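Local coordinates for protein-tyrosine-phosphatase (Vibrio vulnificus, PDB 7DHF) that probably removes phosphate from phosphotyrosine in proteins, as a low-molecular-weight protein tyrosine phosphatase linked to capsular polysaccharide, at residues Tyr83-Val88 and Lys107-Gly112; Ile16-Thr21 and Lys118-Pro123; Ala56-Lys61 and Gln126-Phe131; Ala36-Ala41 and Gln73-Ala78. The protein carries 1 engineered substitution. All coordinates share one frame; numbering follows the deposited sequence. Where two conformers were deposited one is given.

Interaction 1: Tyr83-Val88 and Lys107-Gly112; sequences YDLILV and KTMLFG
Lys107 lies along the edge of segment 83-88, its CG placed between backbone N and carbonyl carbon (chi1 60°) and the rest of the chain fully extended. This carries NZ to Tyr83 O, 2.8 Å away and nearly in line with the carbonyl; Cys80 O takes a second bond from the same ammonium, so two main-chain oxygens grip it. On the way, Lys107 CE passes Ile86 CD1. Between the strands, Ile86 N bonds Lys107 O, Met109 N bonds Ile86 O (2.8 Å), Val88 N bonds Met109 O and Phe111 N bonds Val88 O (2.7 Å). One sheet face carries Ile86, Val88, Thr108 and Leu110: Val88 CG1 meets Thr108 CG2 at 3.9 Å, while Thr108 OG1, turned over Ile86, bonds Ala104 O. Leu87 and Met109 share the other face, where Leu87 CD2 rests on Met109 CB. The extended Met109 chain crosses Leu85 at about a right angle, SD 3.7 Å from Leu85 CD1. Phe111, with CG anti to its N (chi1 -160°), sets CD1 3.8 Å from Leu87 CB. Helix 92-100 packs on Ile86, Val88 and Thr108, completing a beta-alpha-beta unit with parallel strands, characteristic of the Rossmann-like low-molecular-weight phosphatase fold.

Interaction 2: Ile16-Thr21 and Lys118-Pro123; sequences ICRSPT and KDIPDP. With PO4 (phosphate ion), chain E.
Arg18 joins the two segments through one straight hydrogen bond: NH1 reaches Ile120 O at 2.8 Å, with the oxygen in the guanidinium plane and the nitrogen in the carbonyl plane. Glu90 adds a salt bridge to NH1. The bend at chi3 (-65°) turns the group so that its other edge faces the phosphate, where NE bonds O2 at 2.8 Å almost linearly (178°) and NH2 bonds O4 at 3.0 Å. Main-chain N-H groups supply further bonds to the ion: Ile16 N and Cys17 N share O1, Arg18 N meets O2, and Ser19 N meets O3. Ser19 OG is also bonded to O3, at 2.6 Å. The N-H groups of Val13, Gly14 and Ile16 to Arg18 belong to the P-loop (CX5R signature) of the tyrosine phosphatases, and Ser19 at the start of helix 18-29 completes the cradle; Arg18 is the predicted catalytic arginine, and the predicted nucleophile position, Ala12, is engineered. Flat against the guanidinium lies Asp122, the predicted proton donor, its CB 3.5 Å above the plane and its carboxylate almost parallel to it. Asp122 OD2 lies 4.1 Å from Arg18 NH2, well out of the guanidinium plane, so no N-H points at it; OD1 accepts from Tyr124 N, which helps to position the carboxylate, and OD2 bonds a glycerol. Apolar contact comes from Pro123, whose CG touches Cys17 CB at 3.9 Å and whose CD packs on Arg18 CG.

Interaction 3: Ala56-Lys61 and Gln126-Phe131; sequences AIEVAK and QSKEAF
Phe131 and Val59 meet at the centre of a small apolar contact between two helices. Val59 CG2 touches Phe131 CB at 3.9 Å, the two side chains crossing at about a right angle, while its other methyl, CG1, stands near Phe131 O. With Val59 CG1 anti to the backbone N (chi1 170°), CG2 lies beside that N and is the branch that meets both Phe131 CB and Lys128 CE. The Phe131 ring extends past Val59 to the start of segment 56-61, where CD1 and CE1 approach Ala56. CD1 lies 3.6 Å from Ala56 N and 3.9 Å from Ala56 CB, so the small alanine side chain lets the ring come close to the helix backbone. Met55 and Asp53 add further contacts to the same ring.

The aliphatic part of Lys128 extends the apolar contact toward solvent. Its chain is extended throughout, with CG anti to the backbone N (chi1 179°), and this brings CE to 3.9 Å from Val59 CG2.

Charged groups lie at the outer margin. Lys128 NZ forms a salt bridge with Glu62, tying helix 128-146 to the residue that follows helix 54-61. Glu58 lies nearby, its OE2 5.2 Å from Lys128 NZ, a separation at which only a general electrostatic attraction is likely.

Ser127 occupies the N-cap position of helix 128-146; the contact joins the first turn of this long C-terminal helix to helix 54-61. One turn farther along, Tyr135 packs on Val59 and Ala60, and Phe131 also touches Cys17 and Pro123, next to the start of helix 18-29.

Interaction 4: Ala36-Ala41 and Gln73-Ala78; sequences ASAGIA and QQLTSA
Gln73 and Gln74 both hold segment 36-41 with their side-chain amides. Gln73 NE2 donates to Ser37 O at 2.9 Å, the oxygen lying in the amide plane of the glutamine. Gln74 folds back at chi2 (64°), which brings NE2 to Ile40 O, also at 2.9 Å; the N-H points almost straight at the oxygen (170°), but approaches from above the carbonyl plane. The same NE2 donates to Leu75 O, and OE1 accepts from Glu43 N, so three bonds fix the rotation of this amide. Between these side chains runs a short backbone bridge: Gly39 N donates to Gln73 O and Leu75 N to Gly39 O, each at 2.9 Å.

Packing surrounds the polar groups. Ala38 CB sits against Gln73 CG at 3.8 Å and, in the Leu75 conformer given, is also near Leu75 CD1. In that conformer Leu75 and Ile40 lie side by side and point the same way, with CD2 of Leu75 3.7 Å from CG1 of Ile40.

The single bridge of Gly39 with Gln74 lies at the end of strand 34-39, an outermost strand of the four-stranded sheet, whose other side pairs with strand 7-12. Leu75 reaches Leu9 and Val11 of that strand and Leu97 of helix 92-100, the helix that also packs on Ile40. Thr76 then N-caps helix 77-80, which leads toward strand 85-88.

Overall arrangement
Interaction 2 contains the bound phosphate and the predicted catalytic Arg18 and Asp122; each of the other three contacts touches it. Interaction 3 has its centre 11 Å away and joins it through Phe131, whose CE1 lies 3.7 Å from Cys17 SG. Interaction 1, centred 14 Å from interaction 2, continues into it where Phe111 CD2 packs on Ile120 CD1 at 4.0 Å. Interaction 4, also about 14 Å away, touches helix 18-29 through Ser37 CB and Ser19 O, 3.4 Å apart. Interactions 1 and 4 engage the two outermost strands of one sheet, 108-110 and 34-39. Interactions 1 and 3 lie on opposite sides of the chain's centre, their nearest atoms about 12 Å apart.

Interaction 1: Tyr83-Val88 and Lys107-Gly112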
# COMPACT_ATOMS: atom_id res chain seq x y z
N TYR A 83 5.01 12.60 -3.79
CA TYR A 83 4.53 12.21 -2.47
C TYR A 83 5.56 12.53 -1.40
O TYR A 83 6.77 12.49 -1.65
CB TYR A 83 4.12 10.72 -2.46
CG TYR A 83 2.94 10.50 -3.38
CD1 TYR A 83 1.64 10.58 -2.90
CD2 TYR A 83 3.13 10.25 -4.73
CE1 TYR A 83 0.56 10.41 -3.74
CE2 TYR A 83 2.06 10.07 -5.58
CZ TYR A 83 0.78 10.16 -5.08
OH TYR A 83 -0.29 9.98 -5.93
N ASP A 84 5.06 12.87 -0.22
CA ASP A 84 5.90 13.24 0.91
C ASP A 84 6.35 12.04 1.72
O ASP A 84 7.40 12.09 2.37
CB ASP A 84 5.12 14.17 1.85
CG ASP A 84 4.61 15.41 1.14
OD1 ASP A 84 5.42 16.12 0.51
OD2 ASP A 84 3.39 15.68 1.24
N LEU A 85 5.57 10.96 1.70
CA LEU A 85 5.83 9.79 2.51
C LEU A 85 5.48 8.56 1.69
O LEU A 85 4.44 8.52 1.03
CB LEU A 85 4.97 9.81 3.78
CG LEU A 85 5.10 8.62 4.74
CD1 LEU A 85 6.51 8.53 5.31
CD2 LEU A 85 4.07 8.72 5.85
N ILE A 86 6.36 7.56 1.73
CA ILE A 86 6.15 6.29 1.05
C ILE A 86 6.18 5.19 2.09
O ILE A 86 7.13 5.09 2.87
CB ILE A 86 7.22 6.05 -0.03
CG1 ILE A 86 7.20 7.18 -1.06
CG2 ILE A 86 6.99 4.70 -0.71
CD1 ILE A 86 8.36 7.16 -2.03
N LEU A 87 5.13 4.36 2.12
CA LEU A 87 5.01 3.26 3.07
C LEU A 87 4.98 1.95 2.30
O LEU A 87 4.03 1.69 1.55
CB LEU A 87 3.75 3.42 3.92
CG LEU A 87 3.66 4.69 4.77
CD1 LEU A 87 2.34 4.74 5.52
CD2 LEU A 87 4.83 4.79 5.74
N VAL A 88 6.01 1.12 2.49
CA VAL A 88 6.12 -0.15 1.79
C VAL A 88 5.58 -1.27 2.67
O VAL A 88 5.61 -1.19 3.91
CB VAL A 88 7.57 -0.45 1.35
CG1 VAL A 88 8.06 0.58 0.35
CG2 VAL A 88 8.51 -0.53 2.56
N LYS A 107 12.33 9.31 2.56
CA LYS A 107 10.91 9.36 2.89
C LYS A 107 10.22 8.01 2.81
O LYS A 107 8.99 7.95 2.88
CB LYS A 107 10.19 10.39 2.02
CG LYS A 107 10.26 10.11 0.53
CD LYS A 107 9.73 11.28 -0.26
CE LYS A 107 9.84 11.05 -1.75
NZ LYS A 107 9.41 12.24 -2.53
N THR A 108 10.97 6.92 2.68
CA THR A 108 10.40 5.58 2.57
C THR A 108 10.47 4.89 3.93
O THR A 108 11.56 4.74 4.50
CB THR A 108 11.12 4.76 1.50
OG1 THR A 108 10.94 5.39 0.22
CG2 THR A 108 10.57 3.34 1.43
N MET A 109 9.32 4.46 4.43
CA MET A 109 9.19 3.82 5.73
C MET A 109 8.30 2.59 5.58
O MET A 109 7.75 2.33 4.51
CB MET A 109 8.63 4.82 6.75
CG MET A 109 9.44 6.11 6.82
SD MET A 109 8.77 7.33 7.97
CE MET A 109 9.82 8.74 7.62
N LEU A 110 8.17 1.82 6.66
CA LEU A 110 7.48 0.54 6.62
C LEU A 110 6.02 0.71 7.03
O LEU A 110 5.73 1.29 8.08
CB LEU A 110 8.17 -0.46 7.55
CG LEU A 110 7.66 -1.90 7.49
CD1 LEU A 110 8.03 -2.55 6.17
CD2 LEU A 110 8.21 -2.70 8.65
N PHE A 111 5.11 0.16 6.23
CA PHE A 111 3.69 0.25 6.57
C PHE A 111 3.44 -0.31 7.96
O PHE A 111 2.72 0.29 8.77
CB PHE A 111 2.84 -0.46 5.53
CG PHE A 111 1.40 -0.03 5.54
CD1 PHE A 111 0.96 0.96 4.68
CD2 PHE A 111 0.49 -0.61 6.41
CE1 PHE A 111 -0.36 1.37 4.69
CE2 PHE A 111 -0.83 -0.20 6.42
CZ PHE A 111 -1.26 0.79 5.56
N GLY A 112 4.03 -1.46 8.28
CA GLY A 112 3.84 -2.08 9.57
C GLY A 112 4.86 -1.68 10.63
O GLY A 112 5.15 -2.45 11.54

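Interaction 2: Ile16-Thr21 and Lys118-Pro123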
# COMPACT_ATOMS: atom_id res chain seq x y z
N ILE A 16 -2.38 -4.60 -6.51
CA ILE A 16 -3.73 -5.14 -6.61
C ILE A 16 -4.28 -5.68 -5.30
O ILE A 16 -5.51 -5.85 -5.18
CB ILE A 16 -3.84 -6.21 -7.73
CG1 ILE A 16 -2.83 -7.34 -7.50
CG2 ILE A 16 -3.67 -5.58 -9.10
CD1 ILE A 16 -3.09 -8.58 -8.34
N CYS A 17 -3.45 -5.98 -4.30
CA CYS A 17 -3.94 -6.56 -3.05
C CYS A 17 -3.64 -5.67 -1.85
O CYS A 17 -4.51 -4.93 -1.39
CB CYS A 17 -3.35 -7.96 -2.85
SG CYS A 17 -3.94 -9.20 -4.04
N ARG A 18 -2.41 -5.73 -1.33
CA ARG A 18 -2.09 -5.03 -0.08
C ARG A 18 -2.07 -3.52 -0.28
O ARG A 18 -2.61 -2.77 0.53
CB ARG A 18 -0.73 -5.48 0.44
CG ARG A 18 -0.65 -6.92 0.88
CD ARG A 18 0.79 -7.35 0.98
NE ARG A 18 1.43 -7.33 -0.33
CZ ARG A 18 2.71 -7.62 -0.55
NH1 ARG A 18 3.50 -7.95 0.46
NH2 ARG A 18 3.20 -7.58 -1.78
N SER A 19 -1.40 -3.05 -1.34
CA SER A 19 -1.17 -1.62 -1.44
C SER A 19 -2.46 -0.84 -1.74
O SER A 19 -2.65 0.23 -1.15
CB SER A 19 -0.02 -1.28 -2.40
OG SER A 19 -0.17 -1.89 -3.66
N PRO A 20 -3.37 -1.33 -2.59
CA PRO A 20 -4.67 -0.62 -2.68
C PRO A 20 -5.46 -0.69 -1.40
O PRO A 20 -6.14 0.28 -1.04
CB PRO A 20 -5.38 -1.32 -3.85
CG PRO A 20 -4.71 -2.62 -4.00
CD PRO A 20 -3.28 -2.41 -3.59
N THR A 21 -5.42 -1.82 -0.69
CA THR A 21 -6.11 -1.91 0.59
C THR A 21 -5.55 -0.90 1.58
O THR A 21 -6.29 -0.15 2.21
CB THR A 21 -6.01 -3.34 1.14
OG1 THR A 21 -6.64 -4.25 0.24
CG2 THR A 21 -6.69 -3.45 2.50
N LYS A 118 6.78 -5.20 11.27
CA LYS A 118 6.45 -6.48 10.66
C LYS A 118 6.13 -6.29 9.18
O LYS A 118 5.45 -5.33 8.80
CB LYS A 118 5.22 -7.09 11.34
CG LYS A 118 5.53 -8.03 12.50
CD LYS A 118 4.28 -8.35 13.32
CE LYS A 118 3.11 -8.88 12.50
NZ LYS A 118 3.34 -10.25 11.98
N ASP A 119 6.60 -7.23 8.36
CA ASP A 119 6.16 -7.30 6.97
C ASP A 119 4.72 -7.78 6.90
O ASP A 119 4.25 -8.52 7.77
CB ASP A 119 7.03 -8.28 6.19
CG ASP A 119 8.44 -7.78 5.96
OD1 ASP A 119 8.72 -6.60 6.27
OD2 ASP A 119 9.26 -8.56 5.44
N ILE A 120 4.02 -7.36 5.86
CA ILE A 120 2.65 -7.80 5.60
C ILE A 120 2.68 -8.66 4.34
O ILE A 120 2.96 -8.14 3.24
CB ILE A 120 1.70 -6.60 5.46
CG1 ILE A 120 1.66 -5.84 6.79
CG2 ILE A 120 0.31 -7.07 5.05
CD1 ILE A 120 0.87 -4.55 6.76
N PRO A 121 2.43 -9.96 4.43
CA PRO A 121 2.62 -10.85 3.28
C PRO A 121 1.53 -10.71 2.23
O PRO A 121 0.37 -10.39 2.52
CB PRO A 121 2.60 -12.24 3.90
CG PRO A 121 1.77 -12.10 5.12
CD PRO A 121 2.02 -10.71 5.63
N ASP A 122 1.92 -11.00 0.99
CA ASP A 122 1.03 -10.88 -0.16
C ASP A 122 -0.01 -12.00 -0.14
O ASP A 122 0.37 -13.18 -0.14
CB ASP A 122 1.88 -10.97 -1.42
CG ASP A 122 1.08 -10.72 -2.69
OD1 ASP A 122 -0.12 -10.41 -2.60
OD2 ASP A 122 1.68 -10.82 -3.78
N PRO A 123 -1.31 -11.69 -0.13
CA PRO A 123 -2.33 -12.75 -0.16
C PRO A 123 -2.73 -13.22 -1.55
O PRO A 123 -3.59 -14.10 -1.66
CB PRO A 123 -3.53 -12.04 0.50
CG PRO A 123 -3.40 -10.63 0.05
CD PRO A 123 -1.91 -10.35 0.01
P PO4 E . 0.27 -5.94 -3.73
O1 PO4 E . -0.56 -6.44 -4.89
O2 PO4 E . -0.16 -6.68 -2.48
O3 PO4 E . -0.00 -4.46 -3.58
O4 PO4 E . 1.73 -6.21 -4.02

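Interaction 3: Ala56-Lys61 and Gln126-Phe131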
# COMPACT_ATOMS: atom_id res chain seq x y z
N ALA A 56 -9.78 -8.91 -2.13
CA ALA A 56 -9.35 -7.74 -1.37
C ALA A 56 -10.48 -6.72 -1.26
O ALA A 56 -10.70 -6.14 -0.20
CB ALA A 56 -8.11 -7.12 -2.01
N ILE A 57 -11.20 -6.49 -2.36
CA ILE A 57 -12.33 -5.57 -2.32
C ILE A 57 -13.39 -6.08 -1.35
O ILE A 57 -13.93 -5.31 -0.54
CB ILE A 57 -12.92 -5.38 -3.74
CG1 ILE A 57 -11.87 -4.78 -4.68
CG2 ILE A 57 -14.16 -4.49 -3.68
CD1 ILE A 57 -12.32 -4.64 -6.13
N GLU A 58 -13.69 -7.37 -1.40
CA GLU A 58 -14.75 -7.93 -0.57
C GLU A 58 -14.41 -7.81 0.91
O GLU A 58 -15.24 -7.38 1.72
CB GLU A 58 -14.98 -9.39 -0.96
CG GLU A 58 -16.05 -10.12 -0.16
CD GLU A 58 -17.44 -9.90 -0.72
OE1 GLU A 58 -17.73 -8.77 -1.18
OE2 GLU A 58 -18.24 -10.85 -0.72
N VAL A 59 -13.19 -8.22 1.29
CA VAL A 59 -12.79 -8.15 2.69
C VAL A 59 -12.84 -6.72 3.20
O VAL A 59 -13.30 -6.45 4.31
CB VAL A 59 -11.41 -8.80 2.89
CG1 VAL A 59 -10.86 -8.52 4.28
CG2 VAL A 59 -11.49 -10.30 2.65
N ALA A 60 -12.34 -5.77 2.40
CA ALA A 60 -12.40 -4.37 2.80
C ALA A 60 -13.84 -3.90 2.92
O ALA A 60 -14.19 -3.18 3.86
CB ALA A 60 -11.62 -3.51 1.81
N LYS A 61 -14.70 -4.30 1.98
CA LYS A 61 -16.09 -3.89 2.01
C LYS A 61 -16.78 -4.37 3.28
O LYS A 61 -17.62 -3.66 3.85
CB LYS A 61 -16.81 -4.42 0.77
CG LYS A 61 -18.27 -3.98 0.65
CD LYS A 61 -18.87 -4.50 -0.65
CE LYS A 61 -20.33 -4.10 -0.80
NZ LYS A 61 -20.90 -4.58 -2.08
N GLN A 126 -4.31 -16.74 -2.90
CA GLN A 126 -4.60 -17.56 -1.74
C GLN A 126 -6.08 -17.40 -1.37
O GLN A 126 -6.82 -16.62 -1.98
CB GLN A 126 -3.68 -17.18 -0.58
CG GLN A 126 -2.22 -17.50 -0.85
CD GLN A 126 -1.28 -16.65 -0.02
OE1 GLN A 126 -1.22 -16.79 1.20
NE2 GLN A 126 -0.54 -15.77 -0.68
N SER A 127 -6.50 -18.17 -0.37
CA SER A 127 -7.89 -18.17 0.05
C SER A 127 -8.24 -16.87 0.77
O SER A 127 -7.37 -16.07 1.13
CB SER A 127 -8.16 -19.36 0.97
OG SER A 127 -7.48 -19.21 2.19
N LYS A 128 -9.54 -16.68 1.01
CA LYS A 128 -10.00 -15.49 1.71
C LYS A 128 -9.31 -15.34 3.06
O LYS A 128 -9.10 -14.22 3.52
CB LYS A 128 -11.51 -15.55 1.91
CG LYS A 128 -12.08 -14.35 2.65
CD LYS A 128 -13.60 -14.35 2.64
CE LYS A 128 -14.14 -13.10 3.31
NZ LYS A 128 -15.63 -13.02 3.23
N GLU A 129 -8.97 -16.46 3.71
CA GLU A 129 -8.28 -16.39 5.00
C GLU A 129 -7.03 -15.53 4.91
O GLU A 129 -6.74 -14.74 5.82
CB GLU A 129 -7.90 -17.79 5.47
CG GLU A 129 -9.05 -18.62 6.00
CD GLU A 129 -8.58 -19.89 6.67
OE1 GLU A 129 -7.94 -19.80 7.74
OE2 GLU A 129 -8.84 -20.99 6.13
N ALA A 130 -6.26 -15.67 3.83
CA ALA A 130 -5.05 -14.87 3.67
C ALA A 130 -5.38 -13.40 3.50
O ALA A 130 -4.65 -12.53 3.98
CB ALA A 130 -4.24 -15.39 2.47
N PHE A 131 -6.48 -13.09 2.81
CA PHE A 131 -6.90 -11.70 2.66
C PHE A 131 -7.39 -11.12 3.98
O PHE A 131 -7.17 -9.94 4.26
CB PHE A 131 -7.97 -11.60 1.57
CG PHE A 131 -7.41 -11.73 0.18
CD1 PHE A 131 -7.06 -10.61 -0.55
CD2 PHE A 131 -7.24 -12.98 -0.40
CE1 PHE A 131 -6.55 -10.73 -1.82
CE2 PHE A 131 -6.72 -13.10 -1.68
CZ PHE A 131 -6.38 -11.97 -2.39

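Interaction 4: Ala36-Ala41 and Gln73-Ala78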
# COMPACT_ATOMS: atom_id res chain seq x y z
N ALA A 36 -2.35 7.52 -2.14
CA ALA A 36 -2.38 6.74 -3.37
C ALA A 36 -1.53 5.49 -3.16
O ALA A 36 -1.01 5.25 -2.06
CB ALA A 36 -1.86 7.57 -4.55
N SER A 37 -1.39 4.68 -4.20
CA SER A 37 -0.58 3.47 -4.09
C SER A 37 0.02 3.12 -5.45
O SER A 37 -0.43 3.59 -6.49
CB SER A 37 -1.38 2.29 -3.54
OG SER A 37 -2.50 1.98 -4.35
N ALA A 38 1.06 2.28 -5.40
CA ALA A 38 1.74 1.85 -6.61
C ALA A 38 2.47 0.54 -6.34
O ALA A 38 2.68 0.16 -5.19
CB ALA A 38 2.72 2.91 -7.12
N GLY A 39 2.85 -0.12 -7.43
CA GLY A 39 3.53 -1.40 -7.34
C GLY A 39 4.89 -1.40 -8.00
O GLY A 39 5.05 -0.90 -9.12
N ILE A 40 5.88 -1.98 -7.31
CA ILE A 40 7.24 -2.04 -7.82
C ILE A 40 7.32 -2.84 -9.11
O ILE A 40 8.18 -2.59 -9.96
CB ILE A 40 8.18 -2.60 -6.74
CG1 ILE A 40 8.31 -1.61 -5.58
CG2 ILE A 40 9.55 -2.94 -7.31
CD1 ILE A 40 8.83 -2.22 -4.31
N ALA A 41 6.43 -3.83 -9.28
CA ALA A 41 6.47 -4.73 -10.43
C ALA A 41 5.11 -4.79 -11.13
O ALA A 41 4.79 -5.80 -11.76
CB ALA A 41 6.94 -6.12 -10.02
N GLN A 73 -0.96 0.79 -10.73
CA GLN A 73 0.01 1.61 -11.44
C GLN A 73 1.42 1.24 -11.00
O GLN A 73 1.65 0.74 -9.90
CB GLN A 73 -0.22 3.12 -11.22
CG GLN A 73 0.24 3.66 -9.87
CD GLN A 73 0.03 5.15 -9.76
OE1 GLN A 73 0.23 5.89 -10.73
NE2 GLN A 73 -0.38 5.61 -8.59
N GLN A 74 2.38 1.53 -11.89
CA GLN A 74 3.78 1.19 -11.68
C GLN A 74 4.49 2.27 -10.89
O GLN A 74 4.25 3.47 -11.10
CB GLN A 74 4.46 1.03 -13.04
CG GLN A 74 5.98 0.89 -13.00
CD GLN A 74 6.44 -0.37 -12.29
OE1 GLN A 74 5.86 -1.44 -12.46
NE2 GLN A 74 7.48 -0.24 -11.49
N LEU A 75 5.36 1.85 -9.99
CA LEU A 75 6.18 2.78 -9.24
C LEU A 75 7.28 3.33 -10.13
O LEU A 75 8.03 2.57 -10.76
CB LEU A 75 6.81 2.07 -8.05
CG LEU A 75 7.65 2.93 -7.10
CD1 LEU A 75 6.75 3.80 -6.23
CD2 LEU A 75 8.54 2.05 -6.25
N THR A 76 7.38 4.66 -10.20
CA THR A 76 8.42 5.32 -10.97
C THR A 76 9.06 6.41 -10.11
O THR A 76 8.51 6.82 -9.09
CB THR A 76 7.87 5.99 -12.24
OG1 THR A 76 7.03 7.09 -11.86
CG2 THR A 76 7.08 5.00 -13.08
N SER A 77 10.24 6.86 -10.54
CA SER A 77 10.90 7.96 -9.85
C SER A 77 10.04 9.22 -9.89
O SER A 77 9.91 9.93 -8.88
CB SER A 77 12.26 8.23 -10.48
OG SER A 77 12.85 9.40 -9.95
N ALA A 78 9.44 9.52 -11.05
CA ALA A 78 8.58 10.69 -11.16
C ALA A 78 7.40 10.60 -10.19
O ALA A 78 7.03 11.60 -9.56
CB ALA A 78 8.08 10.84 -12.59